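Local coordinates for protein transcriptional regulator (Bacillus halodurans, PDB 1Z4E) that has the GNAT fold and is probably an acyltransferase, though described as a transcriptional regulator, at residues His4-Met18 against Glu56-Met69. Sequence-based numbering, arbitrary orientation.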
loop_
_atom_site.group_PDB
_atom_site.type_symbol
_atom_site.label_atom_id
_atom_site.label_comp_id
_atom_site.label_asym_id
_atom_site.label_seq_id
_atom_site.Cartn_x
_atom_site.Cartn_y
_atom_site.Cartn_z
ATOM N N HIS A 4 -16.110 -22.327 -11.547
ATOM C CA HIS A 4 -17.155 -21.658 -10.708
ATOM C C HIS A 4 -16.751 -21.582 -9.240
ATOM O O HIS A 4 -16.597 -22.607 -8.572
ATOM C CB HIS A 4 -18.492 -22.399 -10.819
ATOM C CG HIS A 4 -19.553 -21.862 -9.907
ATOM N ND1 HIS A 4 -19.519 -22.037 -8.540
ATOM C CD2 HIS A 4 -20.659 -21.121 -10.163
ATOM C CE1 HIS A 4 -20.557 -21.428 -7.993
ATOM N NE2 HIS A 4 -21.264 -20.865 -8.956
ATOM N N VAL A 5 -16.588 -20.364 -8.733
ATOM C CA VAL A 5 -16.195 -20.198 -7.344
ATOM C C VAL A 5 -17.081 -19.257 -6.551
ATOM O O VAL A 5 -17.803 -18.428 -7.105
ATOM C CB VAL A 5 -14.742 -19.679 -7.219
ATOM C CG1 VAL A 5 -13.797 -20.603 -7.959
ATOM C CG2 VAL A 5 -14.639 -18.250 -7.751
ATOM N N THR A 6 -17.011 -19.418 -5.236
ATOM C CA THR A 6 -17.732 -18.594 -4.282
ATOM C C THR A 6 -16.647 -17.696 -3.694
ATOM O O THR A 6 -15.584 -18.182 -3.304
ATOM C CB THR A 6 -18.339 -19.456 -3.157
ATOM O OG1 THR A 6 -19.446 -20.199 -3.680
ATOM C CG2 THR A 6 -18.814 -18.581 -1.996
ATOM N N ILE A 7 -16.899 -16.394 -3.644
ATOM C CA ILE A 7 -15.911 -15.467 -3.100
ATOM C C ILE A 7 -16.510 -14.795 -1.869
ATOM O O ILE A 7 -17.652 -14.335 -1.903
ATOM C CB ILE A 7 -15.521 -14.413 -4.159
ATOM C CG1 ILE A 7 -14.883 -15.120 -5.361
ATOM C CG2 ILE A 7 -14.569 -13.374 -3.561
ATOM C CD1 ILE A 7 -14.603 -14.207 -6.538
ATOM N N ARG A 8 -15.735 -14.745 -0.787
ATOM C CA ARG A 8 -16.198 -14.165 0.479
ATOM C C ARG A 8 -15.011 -13.807 1.368
ATOM O O ARG A 8 -13.872 -14.168 1.068
ATOM C CB ARG A 8 -17.045 -15.188 1.235
ATOM C CG ARG A 8 -16.257 -16.479 1.538
ATOM C CD ARG A 8 -17.051 -17.460 2.399
ATOM N NE ARG A 8 -16.359 -18.744 2.539
ATOM C CZ ARG A 8 -15.277 -18.956 3.287
ATOM N NH1 ARG A 8 -14.732 -17.969 3.990
ATOM N NH2 ARG A 8 -14.737 -20.166 3.332
ATOM N N GLU A 9 -15.281 -13.103 2.466
ATOM C CA GLU A 9 -14.215 -12.760 3.402
ATOM C C GLU A 9 -13.799 -14.068 4.081
ATOM O O GLU A 9 -14.622 -14.954 4.289
ATOM C CB GLU A 9 -14.702 -11.763 4.465
ATOM C CG GLU A 9 -15.079 -10.394 3.923
ATOM C CD GLU A 9 -15.277 -9.371 5.030
ATOM O OE1 GLU A 9 -14.284 -9.004 5.689
ATOM O OE2 GLU A 9 -16.426 -8.938 5.245
ATOM N N ALA A 10 -12.523 -14.194 4.414
ATOM C CA ALA A 10 -12.028 -15.402 5.062
ATOM C C ALA A 10 -12.421 -15.435 6.539
ATOM O O ALA A 10 -12.728 -14.401 7.131
ATOM C CB ALA A 10 -10.500 -15.470 4.930
ATOM N N THR A 11 -12.434 -16.628 7.127
ATOM C CA THR A 11 -12.722 -16.765 8.557
ATOM C C THR A 11 -11.583 -17.620 9.127
ATOM O O THR A 11 -10.710 -18.064 8.380
ATOM C CB THR A 11 -14.077 -17.471 8.828
ATOM O OG1 THR A 11 -13.994 -18.842 8.433
ATOM C CG2 THR A 11 -15.203 -16.788 8.052
ATOM N N GLU A 12 -11.586 -17.845 10.438
ATOM C CA GLU A 12 -10.541 -18.639 11.071
ATOM C C GLU A 12 -10.435 -20.037 10.470
ATOM O O GLU A 12 -9.349 -20.626 10.418
ATOM C CB GLU A 12 -10.792 -18.740 12.578
ATOM C CG GLU A 12 -10.622 -17.418 13.329
ATOM C CD GLU A 12 -11.814 -16.485 13.183
ATOM O OE1 GLU A 12 -12.821 -16.875 12.542
ATOM O OE2 GLU A 12 -11.746 -15.363 13.717
ATOM N N GLY A 13 -11.565 -20.557 10.003
ATOM C CA GLY A 13 -11.587 -21.877 9.408
ATOM C C GLY A 13 -10.796 -22.011 8.113
ATOM O O GLY A 13 -10.484 -23.127 7.692
ATOM N N ASP A 14 -10.467 -20.885 7.481
ATOM C CA ASP A 14 -9.717 -20.900 6.223
ATOM C C ASP A 14 -8.224 -20.692 6.438
ATOM O O ASP A 14 -7.421 -20.911 5.522
ATOM C CB ASP A 14 -10.197 -19.774 5.295
ATOM C CG ASP A 14 -11.691 -19.776 5.089
ATOM O OD1 ASP A 14 -12.255 -20.859 4.836
ATOM O OD2 ASP A 14 -12.303 -18.689 5.164
ATOM N N LEU A 15 -7.857 -20.263 7.640
ATOM C CA LEU A 15 -6.463 -19.946 7.938
ATOM C C LEU A 15 -5.452 -21.023 7.593
ATOM O O LEU A 15 -4.415 -20.726 7.008
ATOM C CB LEU A 15 -6.305 -19.552 9.409
ATOM C CG LEU A 15 -4.952 -18.914 9.753
ATOM C CD1 LEU A 15 -4.695 -17.701 8.857
ATOM C CD2 LEU A 15 -4.948 -18.495 11.219
ATOM N N GLU A 16 -5.746 -22.267 7.952
ATOM C CA GLU A 16 -4.823 -23.363 7.669
ATOM C C GLU A 16 -4.554 -23.480 6.167
ATOM O O GLU A 16 -3.396 -23.603 5.737
ATOM C CB GLU A 16 -5.387 -24.678 8.229
ATOM C CG GLU A 16 -4.459 -25.885 8.119
ATOM C CD GLU A 16 -4.581 -26.603 6.789
ATOM O OE1 GLU A 16 -5.718 -26.747 6.302
ATOM O OE2 GLU A 16 -3.547 -27.040 6.240
ATOM N N GLN A 17 -5.613 -23.431 5.363
ATOM C CA GLN A 17 -5.442 -23.530 3.920
ATOM C C GLN A 17 -4.757 -22.298 3.339
ATOM O O GLN A 17 -3.958 -22.421 2.416
ATOM C CB GLN A 17 -6.788 -23.749 3.218
ATOM C CG GLN A 17 -7.403 -25.109 3.483
ATOM C CD GLN A 17 -8.708 -25.301 2.740
ATOM O OE1 GLN A 17 -8.733 -25.365 1.508
ATOM N NE2 GLN A 17 -9.804 -25.389 3.486
ATOM N N MET A 18 -5.057 -21.114 3.868
ATOM C CA MET A 18 -4.420 -19.901 3.350
ATOM C C MET A 18 -2.906 -19.932 3.587
ATOM O O MET A 18 -2.127 -19.624 2.681
ATOM C CB MET A 18 -5.026 -18.639 3.990
ATOM C CG MET A 18 -6.456 -18.304 3.515
ATOM S SD MET A 18 -7.025 -16.616 3.992
ATOM C CE MET A 18 -7.147 -16.791 5.741
ATOM N N GLU A 56 -9.017 -6.453 4.707
ATOM C CA GLU A 56 -9.694 -7.732 4.556
ATOM C C GLU A 56 -8.935 -8.833 3.837
ATOM O O GLU A 56 -8.116 -8.584 2.947
ATOM C CB GLU A 56 -11.015 -7.525 3.812
ATOM C CG GLU A 56 -11.831 -6.337 4.299
ATOM C CD GLU A 56 -13.075 -6.113 3.474
ATOM O OE1 GLU A 56 -13.020 -6.327 2.245
ATOM O OE2 GLU A 56 -14.107 -5.708 4.052
ATOM N N LEU A 57 -9.232 -10.065 4.237
ATOM C CA LEU A 57 -8.660 -11.243 3.608
ATOM C C LEU A 57 -9.840 -11.834 2.852
ATOM O O LEU A 57 -10.902 -12.096 3.434
ATOM C CB LEU A 57 -8.130 -12.221 4.658
ATOM C CG LEU A 57 -6.768 -11.825 5.226
ATOM C CD1 LEU A 57 -6.463 -12.619 6.494
ATOM C CD2 LEU A 57 -5.701 -12.060 4.153
ATOM N N ILE A 58 -9.655 -12.018 1.553
ATOM C CA ILE A 58 -10.697 -12.543 0.681
ATOM C C ILE A 58 -10.274 -13.884 0.092
ATOM O O ILE A 58 -9.137 -14.030 -0.355
ATOM C CB ILE A 58 -10.945 -11.575 -0.497
ATOM C CG1 ILE A 58 -11.170 -10.153 0.034
ATOM C CG2 ILE A 58 -12.100 -12.065 -1.342
ATOM C CD1 ILE A 58 -12.342 -10.020 1.005
ATOM N N VAL A 59 -11.188 -14.854 0.090
ATOM C CA VAL A 59 -10.885 -16.166 -0.475
ATOM C C VAL A 59 -11.885 -16.584 -1.552
ATOM O O VAL A 59 -13.064 -16.194 -1.515
ATOM C CB VAL A 59 -10.861 -17.286 0.614
ATOM C CG1 VAL A 59 -9.678 -17.079 1.566
ATOM C CG2 VAL A 59 -12.185 -17.313 1.385
ATOM N N ALA A 60 -11.386 -17.350 -2.524
ATOM C CA ALA A 60 -12.189 -17.907 -3.608
ATOM C C ALA A 60 -12.350 -19.358 -3.167
ATOM O O ALA A 60 -11.363 -20.025 -2.837
ATOM C CB ALA A 60 -11.429 -17.836 -4.929
ATOM N N CYS A 61 -13.583 -19.850 -3.168
ATOM C CA CYS A 61 -13.853 -21.197 -2.691
ATOM C C CYS A 61 -14.544 -22.138 -3.669
ATOM O O CYS A 61 -15.376 -21.720 -4.473
ATOM C CB CYS A 61 -14.717 -21.113 -1.430
ATOM S SG CYS A 61 -14.192 -19.855 -0.246
ATOM N N ASN A 62 -14.178 -23.413 -3.574
ATOM C CA ASN A 62 -14.768 -24.493 -4.362
ATOM C C ASN A 62 -15.323 -25.358 -3.235
ATOM O O ASN A 62 -14.741 -26.382 -2.872
ATOM C CB ASN A 62 -13.686 -25.254 -5.139
ATOM C CG ASN A 62 -14.239 -26.457 -5.885
ATOM O OD1 ASN A 62 -15.223 -26.348 -6.608
ATOM N ND2 ASN A 62 -13.597 -27.611 -5.718
ATOM N N GLY A 63 -16.447 -24.931 -2.666
ATOM C CA GLY A 63 -17.002 -25.655 -1.539
ATOM C C GLY A 63 -16.078 -25.291 -0.389
ATOM O O GLY A 63 -15.762 -24.114 -0.207
ATOM N N GLU A 64 -15.606 -26.280 0.362
ATOM C CA GLU A 64 -14.712 -26.010 1.487
ATOM C C GLU A 64 -13.260 -25.844 1.049
ATOM O O GLU A 64 -12.407 -25.423 1.832
ATOM C CB GLU A 64 -14.808 -27.135 2.517
ATOM C CG GLU A 64 -16.150 -27.212 3.229
ATOM C CD GLU A 64 -16.218 -28.370 4.208
ATOM O OE1 GLU A 64 -15.317 -28.481 5.066
ATOM O OE2 GLU A 64 -17.177 -29.168 4.121
ATOM N N GLU A 65 -12.981 -26.169 -0.207
ATOM C CA GLU A 65 -11.630 -26.060 -0.733
ATOM C C GLU A 65 -11.314 -24.621 -1.129
ATOM O O GLU A 65 -11.992 -24.032 -1.980
ATOM C CB GLU A 65 -11.479 -26.994 -1.948
ATOM C CG GLU A 65 -10.128 -26.940 -2.643
ATOM C CD GLU A 65 -10.052 -27.898 -3.824
ATOM O OE1 GLU A 65 -10.904 -27.807 -4.737
ATOM O OE2 GLU A 65 -9.136 -28.744 -3.838
ATOM N N ILE A 66 -10.291 -24.044 -0.508
ATOM C CA ILE A 66 -9.897 -22.681 -0.839
ATOM C C ILE A 66 -9.031 -22.770 -2.092
ATOM O O ILE A 66 -8.017 -23.464 -2.103
ATOM C CB ILE A 66 -9.072 -22.031 0.300
ATOM C CG1 ILE A 66 -9.908 -21.956 1.586
ATOM C CG2 ILE A 66 -8.618 -20.639 -0.123
ATOM C CD1 ILE A 66 -11.171 -21.106 1.459
ATOM N N VAL A 67 -9.423 -22.072 -3.150
ATOM C CA VAL A 67 -8.652 -22.129 -4.381
ATOM C C VAL A 67 -7.987 -20.815 -4.760
ATOM O O VAL A 67 -7.323 -20.729 -5.794
ATOM C CB VAL A 67 -9.530 -22.626 -5.547
ATOM C CG1 VAL A 67 -10.052 -24.009 -5.215
ATOM C CG2 VAL A 67 -10.692 -21.670 -5.794
ATOM N N GLY A 68 -8.158 -19.801 -3.918
ATOM C CA GLY A 68 -7.555 -18.511 -4.196
ATOM C C GLY A 68 -7.698 -17.577 -3.013
ATOM O O GLY A 68 -8.603 -17.735 -2.198
ATOM N N MET A 69 -6.806 -16.599 -2.916
ATOM C CA MET A 69 -6.849 -15.651 -1.811
ATOM C C MET A 69 -6.146 -14.348 -2.173
ATOM O O MET A 69 -5.358 -14.291 -3.116
ATOM C CB MET A 69 -6.152 -16.254 -0.571
ATOM C CG MET A 69 -4.635 -16.457 -0.748
ATOM S SD MET A 69 -3.747 -17.324 0.619
ATOM C CE MET A 69 -3.612 -16.002 1.795
HETATM O O HOH W 1 -17.388 -24.781 -6.879
HETATM O O HOH W 2 -18.341 -22.790 -3.359
HETATM O O HOH W 3 -11.659 -9.810 6.044
HETATM O O HOH W 4 -6.726 -25.181 -0.455
#
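The first strand and first helix of the GNAT fold meet the hairpin of strands 55-62 and 65-76 here. Thr6 and Arg8 of edge strand 6-9 form antiparallel hydrogen-bonded pairs with Cys61 and Val59, and Ala10 N extends the pairing to Leu57 O. On the opposite face from Arg8, Ile7 CG2 meets Ile58 CG2 at 3.6 Å, on the side covered by helix 102-116. Arg8 CG sits between the backbone N and the carbonyl carbon (chi1 59°), and the extended chain beyond it carries the guanidinium over Val59 and Cys61. Val59 CG2 and Cys61 SG cover one face of this group. Arg8 grips Asp14 end-on, with NH1 2.8 Å from OD2 and NH2 3.0 Å from OD1 of Asp14. NH1 also donates to Glu9 O, and Thr11 N donates to Asp14 OD2. A leucine in place of Arg8 would probably leave the buried Asp14 carboxylate without this charge partner. On the Arg8 side of the sheet, Met18 SD packs on Val59 CG1 at 3.6 Å. Gln17 holds the type II' turn and the residue just after it: OE1 accepts from Ile66 N at 2.9 Å, and NE2 donates to Glu64 O at 3.1 Å, nearly in its own amide plane.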